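Local coordinates for protein glycerol-3-phosphate dehydrogenase [NAD(P)+] (Coxiella burnetii, PDB 3K96) that probably catalyses the NAD(P)H-dependent reduction of dihydroxyacetone phosphate to sn-glycerol 3-phosphate, the precursor for phospholipid synthesis, at residues A[223-228]-A[286-291]; A[247-252]-A[321-326]; A[325-330]-A[346-351]. One frame throughout, in Å; residues are numbered along the deposited sequence. Where two conformers were deposited one is given.

All three contacts lie in the helical C-terminal half of the chain, and each joins parts of that bundle. Interaction 1 is a close backbone-to-backbone approach of two helices through glycines; it is largely buried, with water at its solvent-facing margin. Interaction 2 is partly buried: leucine, isoleucine and methionine pack on its inner side, while an arginine grips a loop carbonyl at the surface. Interaction 3 takes up where that loop enters helix 326-336, sharing Met325 and Pro326 with interaction 2, and combines a buried leucine with an amide-carboxylate bond. Helix 206-228 supplies one side of interaction 1 and also lines the apolar parts of interactions 2 and 3.

Interaction 1 of 3, residues A[223-228]-A[286-291]; sequences TGISDG and LALGEG
The carboxylate of Glu290 meets Gly228 through a water, which donates to Glu290 OE1 at 2.6 Å and to Gly228 O at 3.2 Å. The aliphatic part of the side chain lies closer in, with Glu290 CG 3.6 Å from Gly228 O. The other flat acid group, that of Asp227, turns to Arg282 and Arg236, and it is Asp227 CB that rests against Leu286 CD2.

Behind these side chains the backbones come very close: Gly228 CA and Gly289 CA are 4.1 Å apart, and the axes of 223-228 and 286-290 come within 6.4 Å and cross at -43°. Gly224 and Gly228 form a GxxxG pattern in the helical C-terminal domain. With no CB to hold the chains apart, Gly228 and Gly289 let the backbones close to CA-H...O range, from Gly228 CA to Leu286 O and from Gly289 CA to Ile225 O. Leu286 CA makes another such contact, 3.3 Å from Gly224 O.

Larger residues frame the glycines. Leu286 sets off away from helix 206-228, but with CG beside the backbone N (chi1 -84°) its CD2 comes back to 3.5 Å from Gly228 N. Ile225 CG1 meets Leu288 CB, and Ile225 also packs on Pro341 and Val345 of helix 341-349.

Interaction 2 of 3, residues A[247-252]-A[321-326]; sequences MGRLVS and HAIEMP
Arg249 and Glu324 supply the polar part of the contact. Arg249 NH2 donates to the backbone Glu324 O at 2.6 Å, a short bond but a bent one, with 140° at the hydrogen. The donor stands 33° from the carbonyl plane, and the oxygen lies somewhat out of the guanidinium plane as well. Arginine suits the place because its long chain can run out from the helix, fold at chi3 (-59°) and bring the guanidinium back over the loop. On the way Arg249 CD passes 3.4 Å from the same Glu324 O.

Charge adds a looser attraction. Glu324 OE1 lies over one face of the guanidinium, 4.5 Å from Arg249 NH2; no N-H points at it, and the pair is not a salt bridge.

The segment 321-326 links two helices of the helical C-terminal domain. Ala322, at positive phi, is the C-prime residue of the Schellman motif that ends helix 307-320, with Ile323 N bonded to Ala318 O, while Met325 takes the N-cap position of helix 326-336. The connection is short, and helix 233-253 runs alongside it.

Apolar contacts hold the inner side. Leu250 CD1 meets Ile323 CD1 at 3.6 Å, the two side chains crossing at about a right angle. Ile323 uses its other branch on the arginine: CG2 lies 4.0 Å from Arg249 CG, the aliphatic stem of Arg249 sliding past it. Deeper in, the flexible chain of Met325 turns its CE to 4.3 Å from Leu250 CB. Leu250 also rests on Leu211 and Val215 of helix 206-228, and Met325 on Val314 of helix 307-320.

Interaction 3 of 3, residues A[325-330]-A[346-351]; sequences MPLTFQ and QELLER
Leu348 fits between Pro326, Leu327 and Gln330, pressing both of its methyls on helix 326-336. CD2 lies 3.5 Å from Gln330 CG and 3.8 Å from Pro326 O, while CD1 reaches Leu327 CG at 3.8 Å. A branched leucine serves well here: its two methyls spread over residues that line one side of the helix near its start. Leu327 crosses it obliquely, and its own CD1 is 4.0 Å from Leu348 CD2.

Alongside this apolar patch runs the one hydrogen bond of the contact. Gln330 NE2 donates to Glu347 OE1 at 2.9 Å, close to straight at 157°. Glu347 OE1 is met on its anti side, 27° out of the carboxylate plane, and the amide and carboxylate planes are only 14° apart. Gln330 is bent at chi2, which brings its amide across to the glutamate while CG stays on Leu348. It was modelled in two conformers, so the bond describes one of them.

The next shell positions these groups. Arg333 NH1 makes a salt bridge to Glu347 OE1 and also bonds Gln330 OE1, joining both partners, and Gln343 NE2 holds Glu347 OE2. Leu327 packs inward on Leu219 of helix 206-228, and its backbone N bonds Glu246. Thus the last two helices of the chain, 326-336 and 341-349, are clasped together, and the latter also faces the second subunit, where Leu349 packs on Pro173 of that chain.

With an arginine, an amide donor and a second glutamine around it, the Glu347 carboxylate is probably kept ionised and limited in its rotation.

Interaction 1 of 3, residues A[223-228]-A[286-291]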
# COMPACT_ATOMS: atom_id res chain seq x y z
N THR A 223 -8.04 -9.39 -1.29
CA THR A 223 -8.20 -8.47 -0.19
C THR A 223 -9.67 -8.09 -0.00
O THR A 223 -10.10 -7.80 1.12
CB THR A 223 -7.34 -7.24 -0.37
OG1 THR A 223 -7.67 -6.62 -1.62
CG2 THR A 223 -5.86 -7.63 -0.38
N GLY A 224 -10.44 -8.09 -1.08
CA GLY A 224 -11.86 -7.81 -0.98
C GLY A 224 -12.54 -8.89 -0.14
O GLY A 224 -13.41 -8.59 0.70
N ILE A 225 -12.15 -10.14 -0.37
CA ILE A 225 -12.72 -11.27 0.35
C ILE A 225 -12.45 -11.15 1.85
O ILE A 225 -13.35 -11.33 2.66
CB ILE A 225 -12.18 -12.62 -0.19
CG1 ILE A 225 -12.70 -12.86 -1.61
CG2 ILE A 225 -12.64 -13.76 0.71
CD1 ILE A 225 -12.09 -14.03 -2.31
N SER A 226 -11.21 -10.83 2.21
CA SER A 226 -10.82 -10.62 3.61
C SER A 226 -11.68 -9.52 4.24
O SER A 226 -12.19 -9.67 5.36
CB SER A 226 -9.34 -10.26 3.69
OG SER A 226 -8.89 -10.12 5.03
N ASP A 227 -11.88 -8.42 3.52
CA ASP A 227 -12.71 -7.34 4.04
C ASP A 227 -14.17 -7.77 4.18
O ASP A 227 -14.86 -7.39 5.13
CB ASP A 227 -12.61 -6.10 3.17
CG ASP A 227 -11.28 -5.36 3.33
OD1 ASP A 227 -10.49 -5.68 4.26
OD2 ASP A 227 -11.03 -4.44 2.52
N GLY A 228 -14.65 -8.56 3.22
CA GLY A 228 -16.00 -9.07 3.25
C GLY A 228 -16.18 -9.95 4.47
O GLY A 228 -17.25 -10.01 5.05
N LEU A 286 -15.57 -8.48 -1.97
CA LEU A 286 -16.35 -8.16 -0.77
C LEU A 286 -17.59 -9.03 -0.74
O LEU A 286 -17.92 -9.63 0.29
CB LEU A 286 -16.76 -6.68 -0.74
CG LEU A 286 -15.74 -5.68 -0.20
CD1 LEU A 286 -16.09 -4.26 -0.65
CD2 LEU A 286 -15.69 -5.75 1.32
N ALA A 287 -18.27 -9.10 -1.87
CA ALA A 287 -19.47 -9.90 -1.98
C ALA A 287 -19.16 -11.39 -1.68
O ALA A 287 -19.86 -12.02 -0.91
CB ALA A 287 -20.10 -9.74 -3.35
N LEU A 288 -18.08 -11.92 -2.25
CA LEU A 288 -17.72 -13.32 -2.00
C LEU A 288 -17.46 -13.55 -0.53
O LEU A 288 -17.84 -14.57 0.01
CB LEU A 288 -16.48 -13.74 -2.78
CG LEU A 288 -16.57 -13.77 -4.30
CD1 LEU A 288 -15.26 -14.33 -4.88
CD2 LEU A 288 -17.72 -14.61 -4.71
N GLY A 289 -16.75 -12.61 0.10
CA GLY A 289 -16.44 -12.72 1.51
C GLY A 289 -17.67 -12.69 2.40
O GLY A 289 -17.70 -13.30 3.47
N GLU A 290 -18.69 -11.97 1.95
CA GLU A 290 -19.94 -11.88 2.69
C GLU A 290 -20.79 -13.12 2.51
O GLU A 290 -21.80 -13.28 3.21
CB GLU A 290 -20.70 -10.61 2.29
CG GLU A 290 -19.95 -9.36 2.74
CD GLU A 290 -20.46 -8.04 2.18
OE1 GLU A 290 -19.86 -7.00 2.55
OE2 GLU A 290 -21.43 -8.02 1.39
N GLY A 291 -20.39 -14.00 1.59
CA GLY A 291 -21.13 -15.25 1.33
C GLY A 291 -21.89 -15.33 0.01
O GLY A 291 -22.53 -16.33 -0.27
O HOH W 1 -18.75 -7.20 4.92

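Interaction 2 of 3, residues A[247-252]-A[321-326]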
# COMPACT_ATOMS: atom_id res chain seq x y z
N MET A 247 3.71 -11.15 -6.86
CA MET A 247 3.76 -10.30 -8.04
C MET A 247 5.27 -10.20 -8.42
O MET A 247 5.63 -10.36 -9.57
CB MET A 247 3.18 -8.91 -7.74
CG MET A 247 3.15 -7.94 -8.93
SD MET A 247 2.57 -6.28 -8.47
CE MET A 247 0.84 -6.61 -8.15
N GLY A 248 6.13 -10.02 -7.43
CA GLY A 248 7.57 -9.90 -7.67
C GLY A 248 8.19 -11.16 -8.26
O GLY A 248 9.07 -11.09 -9.13
N ARG A 249 7.70 -12.31 -7.80
CA ARG A 249 8.19 -13.60 -8.29
C ARG A 249 7.87 -13.76 -9.79
O ARG A 249 8.72 -14.18 -10.58
CB ARG A 249 7.58 -14.75 -7.48
CG ARG A 249 8.20 -16.09 -7.79
CD ARG A 249 7.75 -17.21 -6.81
NE ARG A 249 8.09 -16.90 -5.42
CZ ARG A 249 7.21 -16.58 -4.47
NH1 ARG A 249 7.66 -16.31 -3.25
NH2 ARG A 249 5.91 -16.56 -4.71
N LEU A 250 6.64 -13.45 -10.15
CA LEU A 250 6.23 -13.52 -11.52
C LEU A 250 7.06 -12.56 -12.39
O LEU A 250 7.56 -12.93 -13.46
CB LEU A 250 4.75 -13.17 -11.63
CG LEU A 250 4.16 -13.25 -13.04
CD1 LEU A 250 4.26 -14.66 -13.56
CD2 LEU A 250 2.71 -12.76 -13.05
N VAL A 251 7.19 -11.32 -11.92
CA VAL A 251 7.97 -10.32 -12.61
C VAL A 251 9.41 -10.83 -12.78
O VAL A 251 9.98 -10.80 -13.89
CB VAL A 251 7.95 -8.99 -11.82
CG1 VAL A 251 9.03 -8.02 -12.32
CG2 VAL A 251 6.57 -8.38 -11.87
N SER A 252 9.97 -11.35 -11.69
CA SER A 252 11.35 -11.81 -11.70
C SER A 252 11.61 -12.90 -12.70
O SER A 252 12.60 -12.85 -13.43
CB SER A 252 11.80 -12.28 -10.32
OG SER A 252 13.20 -12.54 -10.35
N HIS A 321 4.85 -22.46 -15.97
CA HIS A 321 6.23 -22.20 -15.61
C HIS A 321 6.59 -22.55 -14.16
O HIS A 321 7.62 -22.11 -13.65
CB HIS A 321 6.52 -20.72 -15.88
CG HIS A 321 6.30 -20.32 -17.31
ND1 HIS A 321 7.26 -20.49 -18.28
CD2 HIS A 321 5.24 -19.75 -17.92
CE1 HIS A 321 6.80 -20.05 -19.44
NE2 HIS A 321 5.58 -19.59 -19.25
N ALA A 322 5.76 -23.34 -13.50
CA ALA A 322 6.01 -23.72 -12.09
C ALA A 322 6.33 -22.51 -11.20
O ALA A 322 7.35 -22.47 -10.51
CB ALA A 322 7.13 -24.78 -12.01
N ILE A 323 5.46 -21.51 -11.21
CA ILE A 323 5.65 -20.33 -10.40
C ILE A 323 4.70 -20.38 -9.23
O ILE A 323 3.50 -20.52 -9.42
CB ILE A 323 5.38 -19.06 -11.19
CG1 ILE A 323 6.23 -19.02 -12.46
CG2 ILE A 323 5.66 -17.85 -10.34
CD1 ILE A 323 5.98 -17.79 -13.31
N GLU A 324 5.24 -20.26 -8.04
CA GLU A 324 4.42 -20.27 -6.85
C GLU A 324 3.75 -18.92 -6.61
O GLU A 324 4.43 -17.91 -6.42
CB GLU A 324 5.25 -20.61 -5.62
CG GLU A 324 4.34 -20.75 -4.39
CD GLU A 324 5.08 -20.88 -3.08
OE1 GLU A 324 6.32 -20.74 -3.07
OE2 GLU A 324 4.40 -21.12 -2.05
N MET A 325 2.42 -18.92 -6.60
CA MET A 325 1.65 -17.71 -6.37
C MET A 325 0.46 -18.12 -5.53
O MET A 325 -0.60 -18.41 -6.07
CB MET A 325 1.18 -17.12 -7.72
CG MET A 325 2.31 -16.89 -8.70
SD MET A 325 1.76 -15.95 -10.14
CE MET A 325 1.37 -14.38 -9.32
N PRO A 326 0.66 -18.16 -4.20
CA PRO A 326 -0.36 -18.64 -3.25
C PRO A 326 -1.67 -17.89 -3.24
O PRO A 326 -2.72 -18.54 -3.18
CB PRO A 326 0.33 -18.54 -1.87
CG PRO A 326 1.77 -18.19 -2.12
CD PRO A 326 1.95 -17.85 -3.57

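Interaction 3 of 3, residues A[325-330]-A[346-351]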
# COMPACT_ATOMS: atom_id res chain seq x y z
N MET A 325 2.42 -18.92 -6.60
CA MET A 325 1.65 -17.71 -6.37
C MET A 325 0.46 -18.12 -5.53
O MET A 325 -0.60 -18.41 -6.07
CB MET A 325 1.18 -17.12 -7.72
CG MET A 325 2.31 -16.89 -8.70
SD MET A 325 1.76 -15.95 -10.14
CE MET A 325 1.37 -14.38 -9.32
N PRO A 326 0.66 -18.16 -4.20
CA PRO A 326 -0.36 -18.64 -3.25
C PRO A 326 -1.67 -17.89 -3.24
O PRO A 326 -2.72 -18.54 -3.18
CB PRO A 326 0.33 -18.54 -1.87
CG PRO A 326 1.77 -18.19 -2.12
CD PRO A 326 1.95 -17.85 -3.57
N LEU A 327 -1.65 -16.56 -3.26
CA LEU A 327 -2.91 -15.82 -3.28
C LEU A 327 -3.70 -16.11 -4.55
O LEU A 327 -4.90 -16.37 -4.49
CB LEU A 327 -2.76 -14.31 -3.06
CG LEU A 327 -2.57 -13.88 -1.60
CD1 LEU A 327 -1.27 -14.42 -1.02
CD2 LEU A 327 -2.65 -12.36 -1.45
N THR A 328 -3.02 -16.07 -5.69
CA THR A 328 -3.67 -16.31 -6.98
C THR A 328 -4.27 -17.71 -7.03
O THR A 328 -5.36 -17.89 -7.53
CB THR A 328 -2.66 -16.16 -8.13
OG1 THR A 328 -2.12 -14.83 -8.10
CG2 THR A 328 -3.31 -16.48 -9.46
N PHE A 329 -3.54 -18.68 -6.50
CA PHE A 329 -4.04 -20.04 -6.49
C PHE A 329 -5.26 -20.21 -5.60
O PHE A 329 -6.19 -20.93 -5.97
CB PHE A 329 -2.94 -21.03 -6.13
CG PHE A 329 -2.03 -21.33 -7.27
CD1 PHE A 329 -1.75 -22.64 -7.63
CD2 PHE A 329 -1.49 -20.29 -8.04
CE1 PHE A 329 -0.91 -22.91 -8.72
CE2 PHE A 329 -0.66 -20.55 -9.10
CZ PHE A 329 -0.36 -21.87 -9.45
N GLN A 330 -5.27 -19.56 -4.44
CA GLN A 330 -6.43 -19.65 -3.54
C GLN A 330 -7.64 -18.99 -4.19
O GLN A 330 -8.74 -19.53 -4.14
CB GLN A 330 -6.16 -18.99 -2.19
CG GLN A 330 -5.26 -19.79 -1.27
CD GLN A 330 -5.95 -21.02 -0.70
OE1 GLN A 330 -6.49 -21.84 -1.43
NE2 GLN A 330 -5.91 -21.15 0.63
N GLN A 346 -7.98 -17.90 5.81
CA GLN A 346 -7.28 -18.34 7.03
C GLN A 346 -6.10 -19.26 6.69
O GLN A 346 -5.13 -19.33 7.45
CB GLN A 346 -8.25 -18.96 8.04
CG GLN A 346 -9.16 -17.92 8.70
CD GLN A 346 -10.05 -18.49 9.78
OE1 GLN A 346 -10.78 -17.75 10.44
NE2 GLN A 346 -10.00 -19.80 9.97
N GLU A 347 -6.18 -19.98 5.57
CA GLU A 347 -5.03 -20.78 5.12
C GLU A 347 -3.93 -19.82 4.64
O GLU A 347 -2.76 -20.08 4.88
CB GLU A 347 -5.40 -21.76 3.99
CG GLU A 347 -6.25 -22.95 4.46
CD GLU A 347 -6.78 -23.82 3.30
OE1 GLU A 347 -6.41 -23.59 2.13
OE2 GLU A 347 -7.58 -24.74 3.58
N LEU A 348 -4.30 -18.73 3.98
CA LEU A 348 -3.30 -17.76 3.51
C LEU A 348 -2.61 -17.02 4.65
O LEU A 348 -1.38 -16.84 4.63
CB LEU A 348 -3.93 -16.71 2.59
CG LEU A 348 -4.33 -17.18 1.19
CD1 LEU A 348 -5.01 -16.04 0.44
CD2 LEU A 348 -3.09 -17.68 0.46
N LEU A 349 -3.39 -16.58 5.63
CA LEU A 349 -2.84 -15.84 6.77
C LEU A 349 -2.05 -16.72 7.73
O LEU A 349 -1.04 -16.29 8.26
CB LEU A 349 -3.94 -15.07 7.53
CG LEU A 349 -4.56 -13.86 6.82
CD1 LEU A 349 -5.78 -13.33 7.54
CD2 LEU A 349 -3.53 -12.75 6.62
N GLU A 350 -2.50 -17.95 7.94
CA GLU A 350 -1.82 -18.84 8.87
C GLU A 350 -0.68 -19.60 8.19
O GLU A 350 -0.70 -20.81 8.02
CB GLU A 350 -2.84 -19.74 9.55
CG GLU A 350 -3.85 -18.89 10.33
CD GLU A 350 -4.98 -19.68 10.96
OE1 GLU A 350 -4.91 -20.94 10.99
OE2 GLU A 350 -5.94 -19.03 11.44
N ARG A 351 0.33 -18.81 7.84
CA ARG A 351 1.53 -19.17 7.10
C ARG A 351 2.69 -19.57 8.03
O ARG A 351 2.74 -19.16 9.20
CB ARG A 351 1.96 -17.91 6.37
CG ARG A 351 3.03 -17.99 5.32
CD ARG A 351 3.68 -16.60 5.25
NE ARG A 351 2.69 -15.53 5.44
CZ ARG A 351 2.99 -14.29 5.85
NH1 ARG A 351 4.25 -13.94 6.13
NH2 ARG A 351 2.01 -13.38 6.01